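Local coordinates for proton-dependent oligopeptide transporter family protein (Xanthomonas campestris, PDB 6EI3), which probably carries small peptides across the bacterial inner membrane coupled to proton movement, as a POT-family member of the major facilitator superfamily, here in an auto-inhibited state, at residues I263-R275 against A281-L293. Sequence-based numbering, arbitrary orientation.
Sequences IGGGTWWQLERAR and AAVDGVRALLRVL. With 78M ((2S)-2,3-dihydroxypropyl(7Z)-pentadec-7-enoate), chain O.
Arg287 NH2 donates to Glu272 OE2 at 2.8 Å, a hydrogen bond within a salt bridge. It is bent (130° at the hydrogen), uses the oxygen's anti lone pair and is tilted out of the guanidinium plane. Glu272 OE1 sits 2.8 Å from Arg275 NH1, well off that guanidinium plane, so charge alone holds this pair. Arg275 NH2 meets Asp284 OD1 at 2.8 Å, guanidinium and carboxylate nearly perpendicular. Acids and arginines thus alternate in one network, which probably offsets the 4.4 Å approach of Arg275 NH2 to Arg287 NE. Buried against Val283 CG1, Arg275 NE has no polar partner. A bend at chi3 (-67°) sets Arg287 NH1 over one face of Trp268, the guanidinium edge-on and steeply tilted to the ring, a cation-pi contact with CZ 4.6 Å from the six-membered-ring centroid. The lipid 78M lays C17 on the opposite face, sandwiching the indole. Helices 248-270 and 281-306 form a helical hairpin through a 3-10 turn (271-273) and a short loop, consistent with the second extra helix between the two six-helix bundles of bacterial POT transporters and the first C-terminal-bundle helix. The axes of segments 263-270 and 281-293 approach to 10.6 Å, their N-to-C directions 140° apart. Leu271 packs against Val283 and Val286, its CD2 over a face of the Arg287 guanidinium. Leu290 fits between Gly264, Thr267 and Trp268, while helix 206-215 touches Thr267 and Val286.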
loop_
_atom_site.group_PDB
_atom_site.type_symbol
_atom_site.label_atom_id
_atom_site.label_comp_id
_atom_site.label_asym_id
_atom_site.label_seq_id
_atom_site.Cartn_x
_atom_site.Cartn_y
_atom_site.Cartn_z
ATOM N N ILE A 263 5.738 -2.725 -21.069
ATOM C CA ILE A 263 7.062 -3.344 -20.904
ATOM C C ILE A 263 6.895 -4.799 -20.409
ATOM O O ILE A 263 7.518 -5.696 -20.979
ATOM C CB ILE A 263 8.038 -2.471 -20.053
ATOM C CG1 ILE A 263 8.277 -1.088 -20.733
ATOM C CG2 ILE A 263 9.381 -3.187 -19.795
ATOM C CD1 ILE A 263 8.634 0.071 -19.798
ATOM N N GLY A 264 6.013 -5.017 -19.421
ATOM C CA GLY A 264 5.697 -6.346 -18.895
ATOM C C GLY A 264 5.165 -7.291 -19.963
ATOM O O GLY A 264 5.736 -8.368 -20.188
ATOM N N GLY A 265 4.109 -6.856 -20.654
ATOM C CA GLY A 265 3.460 -7.600 -21.726
ATOM C C GLY A 265 4.359 -7.800 -22.933
ATOM O O GLY A 265 4.266 -8.821 -23.621
ATOM N N GLY A 266 5.234 -6.820 -23.167
ATOM C CA GLY A 266 6.216 -6.837 -24.246
ATOM C C GLY A 266 7.317 -7.836 -23.970
ATOM O O GLY A 266 7.797 -8.498 -24.896
ATOM N N THR A 267 7.708 -7.962 -22.677
ATOM C CA THR A 267 8.721 -8.910 -22.203
ATOM C C THR A 267 8.153 -10.324 -22.294
ATOM O O THR A 267 8.870 -11.230 -22.704
ATOM C CB THR A 267 9.202 -8.539 -20.796
ATOM O OG1 THR A 267 9.758 -7.224 -20.837
ATOM C CG2 THR A 267 10.239 -9.520 -20.238
ATOM N N TRP A 268 6.858 -10.497 -21.941
ATOM C CA TRP A 268 6.131 -11.770 -22.006
ATOM C C TRP A 268 6.140 -12.328 -23.439
ATOM O O TRP A 268 6.288 -13.536 -23.623
ATOM C CB TRP A 268 4.681 -11.602 -21.497
ATOM C CG TRP A 268 3.889 -12.879 -21.520
ATOM C CD1 TRP A 268 3.062 -13.315 -22.514
ATOM C CD2 TRP A 268 3.909 -13.917 -20.530
ATOM N NE1 TRP A 268 2.564 -14.559 -22.204
ATOM C CE2 TRP A 268 3.057 -14.948 -20.985
ATOM C CE3 TRP A 268 4.542 -14.065 -19.284
ATOM C CZ2 TRP A 268 2.830 -16.116 -20.245
ATOM C CZ3 TRP A 268 4.298 -15.212 -18.541
ATOM C CH2 TRP A 268 3.478 -16.236 -19.037
ATOM N N TRP A 269 5.982 -11.443 -24.436
ATOM C CA TRP A 269 5.956 -11.759 -25.868
ATOM C C TRP A 269 7.260 -12.384 -26.370
ATOM O O TRP A 269 7.214 -13.333 -27.154
ATOM C CB TRP A 269 5.707 -10.473 -26.676
ATOM C CG TRP A 269 4.293 -10.224 -27.104
ATOM C CD1 TRP A 269 3.308 -9.631 -26.371
ATOM C CD2 TRP A 269 3.752 -10.427 -28.414
ATOM N NE1 TRP A 269 2.170 -9.489 -27.131
ATOM C CE2 TRP A 269 2.413 -9.971 -28.389
ATOM C CE3 TRP A 269 4.253 -10.984 -29.601
ATOM C CZ2 TRP A 269 1.574 -10.047 -29.509
ATOM C CZ3 TRP A 269 3.420 -11.059 -30.705
ATOM C CH2 TRP A 269 2.097 -10.598 -30.652
ATOM N N GLN A 270 8.414 -11.823 -25.953
ATOM C CA GLN A 270 9.751 -12.200 -26.419
ATOM C C GLN A 270 10.663 -12.820 -25.353
ATOM O O GLN A 270 11.873 -12.873 -25.569
ATOM C CB GLN A 270 10.453 -10.945 -26.983
ATOM C CG GLN A 270 9.831 -10.326 -28.218
ATOM C CD GLN A 270 10.470 -9.007 -28.618
ATOM O OE1 GLN A 270 9.839 -8.186 -29.270
ATOM N NE2 GLN A 270 11.724 -8.756 -28.245
ATOM N N LEU A 271 10.115 -13.276 -24.213
ATOM C CA LEU A 271 10.920 -13.839 -23.126
ATOM C C LEU A 271 11.719 -15.088 -23.536
ATOM O O LEU A 271 12.836 -15.278 -23.043
ATOM C CB LEU A 271 10.068 -14.096 -21.869
ATOM C CG LEU A 271 10.796 -14.575 -20.623
ATOM C CD1 LEU A 271 11.900 -13.612 -20.190
ATOM C CD2 LEU A 271 9.838 -14.812 -19.520
ATOM N N GLU A 272 11.176 -15.905 -24.451
ATOM C CA GLU A 272 11.873 -17.103 -24.933
ATOM C C GLU A 272 13.179 -16.780 -25.677
ATOM O O GLU A 272 14.070 -17.623 -25.694
ATOM C CB GLU A 272 10.952 -18.010 -25.773
ATOM C CG GLU A 272 9.860 -18.693 -24.957
ATOM C CD GLU A 272 10.327 -19.574 -23.811
ATOM O OE1 GLU A 272 11.107 -20.520 -24.065
ATOM O OE2 GLU A 272 9.907 -19.322 -22.659
ATOM N N ARG A 273 13.327 -15.545 -26.222
ATOM C CA ARG A 273 14.544 -15.105 -26.940
ATOM C C ARG A 273 15.737 -14.834 -25.985
ATOM O O ARG A 273 16.839 -14.529 -26.451
ATOM C CB ARG A 273 14.266 -13.861 -27.797
ATOM C CG ARG A 273 13.109 -13.991 -28.776
ATOM C CD ARG A 273 12.906 -12.668 -29.465
ATOM N NE ARG A 273 11.765 -12.676 -30.378
ATOM C CZ ARG A 273 11.541 -11.732 -31.284
ATOM N NH1 ARG A 273 12.392 -10.720 -31.425
ATOM N NH2 ARG A 273 10.480 -11.803 -32.077
ATOM N N ALA A 274 15.508 -14.934 -24.656
ATOM C CA ALA A 274 16.535 -14.751 -23.630
ATOM C C ALA A 274 17.185 -16.087 -23.218
ATOM O O ALA A 274 18.268 -16.068 -22.631
ATOM C CB ALA A 274 15.932 -14.068 -22.406
ATOM N N ARG A 275 16.523 -17.235 -23.542
ATOM C CA ARG A 275 16.906 -18.625 -23.204
ATOM C C ARG A 275 18.355 -19.023 -23.501
ATOM O O ARG A 275 18.884 -19.910 -22.815
ATOM C CB ARG A 275 15.964 -19.652 -23.868
ATOM C CG ARG A 275 14.618 -19.810 -23.171
ATOM C CD ARG A 275 14.674 -20.733 -21.963
ATOM N NE ARG A 275 13.519 -20.524 -21.092
ATOM C CZ ARG A 275 12.373 -21.186 -21.193
ATOM N NH1 ARG A 275 12.229 -22.143 -22.103
ATOM N NH2 ARG A 275 11.367 -20.909 -20.378
ATOM N N ALA A 281 16.957 -21.010 -15.517
ATOM C CA ALA A 281 16.400 -20.760 -14.181
ATOM C C ALA A 281 16.160 -19.249 -13.995
ATOM O O ALA A 281 15.324 -18.852 -13.180
ATOM C CB ALA A 281 17.341 -21.274 -13.104
ATOM N N ALA A 282 16.894 -18.420 -14.773
ATOM C CA ALA A 282 16.789 -16.959 -14.811
ATOM C C ALA A 282 15.587 -16.556 -15.677
ATOM O O ALA A 282 14.800 -15.709 -15.252
ATOM C CB ALA A 282 18.072 -16.358 -15.376
ATOM N N VAL A 283 15.436 -17.181 -16.877
ATOM C CA VAL A 283 14.330 -16.935 -17.826
ATOM C C VAL A 283 12.987 -17.394 -17.227
ATOM O O VAL A 283 12.015 -16.635 -17.272
ATOM C CB VAL A 283 14.591 -17.531 -19.236
ATOM C CG1 VAL A 283 13.428 -17.262 -20.187
ATOM C CG2 VAL A 283 15.888 -16.989 -19.830
ATOM N N ASP A 284 12.949 -18.628 -16.655
ATOM C CA ASP A 284 11.778 -19.203 -15.985
ATOM C C ASP A 284 11.396 -18.320 -14.797
ATOM O O ASP A 284 10.218 -18.099 -14.564
ATOM C CB ASP A 284 12.056 -20.634 -15.492
ATOM C CG ASP A 284 12.313 -21.681 -16.560
ATOM O OD1 ASP A 284 12.144 -21.366 -17.759
ATOM O OD2 ASP A 284 12.710 -22.811 -16.197
ATOM N N GLY A 285 12.402 -17.831 -14.073
ATOM C CA GLY A 285 12.252 -16.936 -12.932
ATOM C C GLY A 285 11.575 -15.623 -13.276
ATOM O O GLY A 285 10.755 -15.135 -12.498
ATOM N N VAL A 286 11.880 -15.066 -14.468
ATOM C CA VAL A 286 11.273 -13.834 -14.973
ATOM C C VAL A 286 9.843 -14.143 -15.451
ATOM O O VAL A 286 8.964 -13.306 -15.266
ATOM C CB VAL A 286 12.170 -13.114 -16.035
ATOM C CG1 VAL A 286 11.441 -11.956 -16.717
ATOM C CG2 VAL A 286 13.465 -12.617 -15.394
ATOM N N ARG A 287 9.607 -15.352 -16.033
ATOM C CA ARG A 287 8.268 -15.806 -16.445
ATOM C C ARG A 287 7.348 -15.887 -15.215
ATOM O O ARG A 287 6.201 -15.432 -15.276
ATOM C CB ARG A 287 8.327 -17.176 -17.148
ATOM C CG ARG A 287 7.022 -17.513 -17.860
ATOM C CD ARG A 287 7.141 -18.579 -18.940
ATOM N NE ARG A 287 7.926 -18.163 -20.108
ATOM C CZ ARG A 287 7.476 -17.396 -21.099
ATOM N NH1 ARG A 287 6.245 -16.900 -21.059
ATOM N NH2 ARG A 287 8.262 -17.100 -22.124
ATOM N N ALA A 288 7.867 -16.463 -14.109
ATOM C CA ALA A 288 7.162 -16.598 -12.842
ATOM C C ALA A 288 6.831 -15.205 -12.270
ATOM O O ALA A 288 5.701 -14.987 -11.824
ATOM C CB ALA A 288 8.015 -17.391 -11.866
ATOM N N LEU A 289 7.794 -14.253 -12.337
ATOM C CA LEU A 289 7.625 -12.864 -11.878
ATOM C C LEU A 289 6.512 -12.150 -12.652
ATOM O O LEU A 289 5.757 -11.392 -12.050
ATOM C CB LEU A 289 8.941 -12.068 -12.031
ATOM C CG LEU A 289 9.679 -11.567 -10.777
ATOM C CD1 LEU A 289 8.740 -10.916 -9.755
ATOM C CD2 LEU A 289 10.523 -12.647 -10.160
ATOM N N LEU A 290 6.417 -12.377 -13.976
ATOM C CA LEU A 290 5.371 -11.768 -14.804
ATOM C C LEU A 290 3.980 -12.324 -14.500
ATOM O O LEU A 290 3.005 -11.575 -14.528
ATOM C CB LEU A 290 5.688 -11.830 -16.293
ATOM C CG LEU A 290 6.902 -11.025 -16.751
ATOM C CD1 LEU A 290 7.268 -11.377 -18.184
ATOM C CD2 LEU A 290 6.688 -9.488 -16.559
ATOM N N ARG A 291 3.892 -13.617 -14.169
ATOM C CA ARG A 291 2.635 -14.236 -13.749
ATOM C C ARG A 291 2.186 -13.624 -12.422
ATOM O O ARG A 291 0.999 -13.371 -12.243
ATOM C CB ARG A 291 2.793 -15.752 -13.615
ATOM C CG ARG A 291 2.899 -16.454 -14.949
ATOM C CD ARG A 291 2.701 -17.935 -14.748
ATOM N NE ARG A 291 3.175 -18.717 -15.887
ATOM C CZ ARG A 291 4.350 -19.333 -15.930
ATOM N NH1 ARG A 291 5.188 -19.256 -14.901
ATOM N NH2 ARG A 291 4.693 -20.041 -16.998
ATOM N N VAL A 292 3.149 -13.324 -11.523
ATOM C CA VAL A 292 2.932 -12.673 -10.219
ATOM C C VAL A 292 2.398 -11.260 -10.421
ATOM O O VAL A 292 1.476 -10.844 -9.712
ATOM C CB VAL A 292 4.217 -12.706 -9.338
ATOM C CG1 VAL A 292 4.225 -11.590 -8.286
ATOM C CG2 VAL A 292 4.386 -14.065 -8.684
ATOM N N LEU A 293 2.969 -10.527 -11.391
ATOM C CA LEU A 293 2.558 -9.171 -11.737
ATOM C C LEU A 293 1.069 -9.143 -12.122
ATOM O O LEU A 293 0.372 -8.202 -11.732
ATOM C CB LEU A 293 3.464 -8.571 -12.849
ATOM C CG LEU A 293 3.129 -7.144 -13.367
ATOM C CD1 LEU A 293 3.280 -6.078 -12.279
ATOM C CD2 LEU A 293 3.993 -6.778 -14.571
HETATM O O21 78M O . -0.459 -15.546 -17.345
HETATM C C20 78M O . 0.666 -14.716 -17.587
HETATM C C18 78M O . 0.261 -13.428 -18.264
HETATM O O19 78M O . -0.399 -13.709 -19.501
HETATM C C17 78M O . 1.435 -12.513 -18.510
HETATM O O2 78M O . 0.873 -11.196 -18.719
HETATM C C1 78M O . 1.697 -10.142 -18.657
HETATM O O1 78M O . 2.897 -10.226 -18.601
HETATM C C2 78M O . 0.930 -8.852 -18.653
HETATM C C3 78M O . 1.131 -8.039 -17.381
HETATM C C4 78M O . -0.150 -7.380 -16.887
HETATM C C5 78M O . -0.139 -5.861 -16.914
HETATM C C6 78M O . 0.595 -5.200 -15.741
HETATM C C7 78M O . -0.348 -4.628 -14.731
HETATM C C8 78M O . -0.566 -3.347 -14.486
HETATM C C9 78M O . -1.522 -2.792 -13.470
HETATM C C10 78M O . -2.922 -2.609 -14.064
HETATM C C11 78M O . -4.053 -3.137 -13.198
HETATM C C12 78M O . -5.246 -3.635 -14.005
HETATM C C13 78M O . -6.340 -4.328 -13.203
HETATM C C15 78M O . -8.523 -4.096 -11.978
HETATM C C14 78M O . -7.297 -3.392 -12.487
#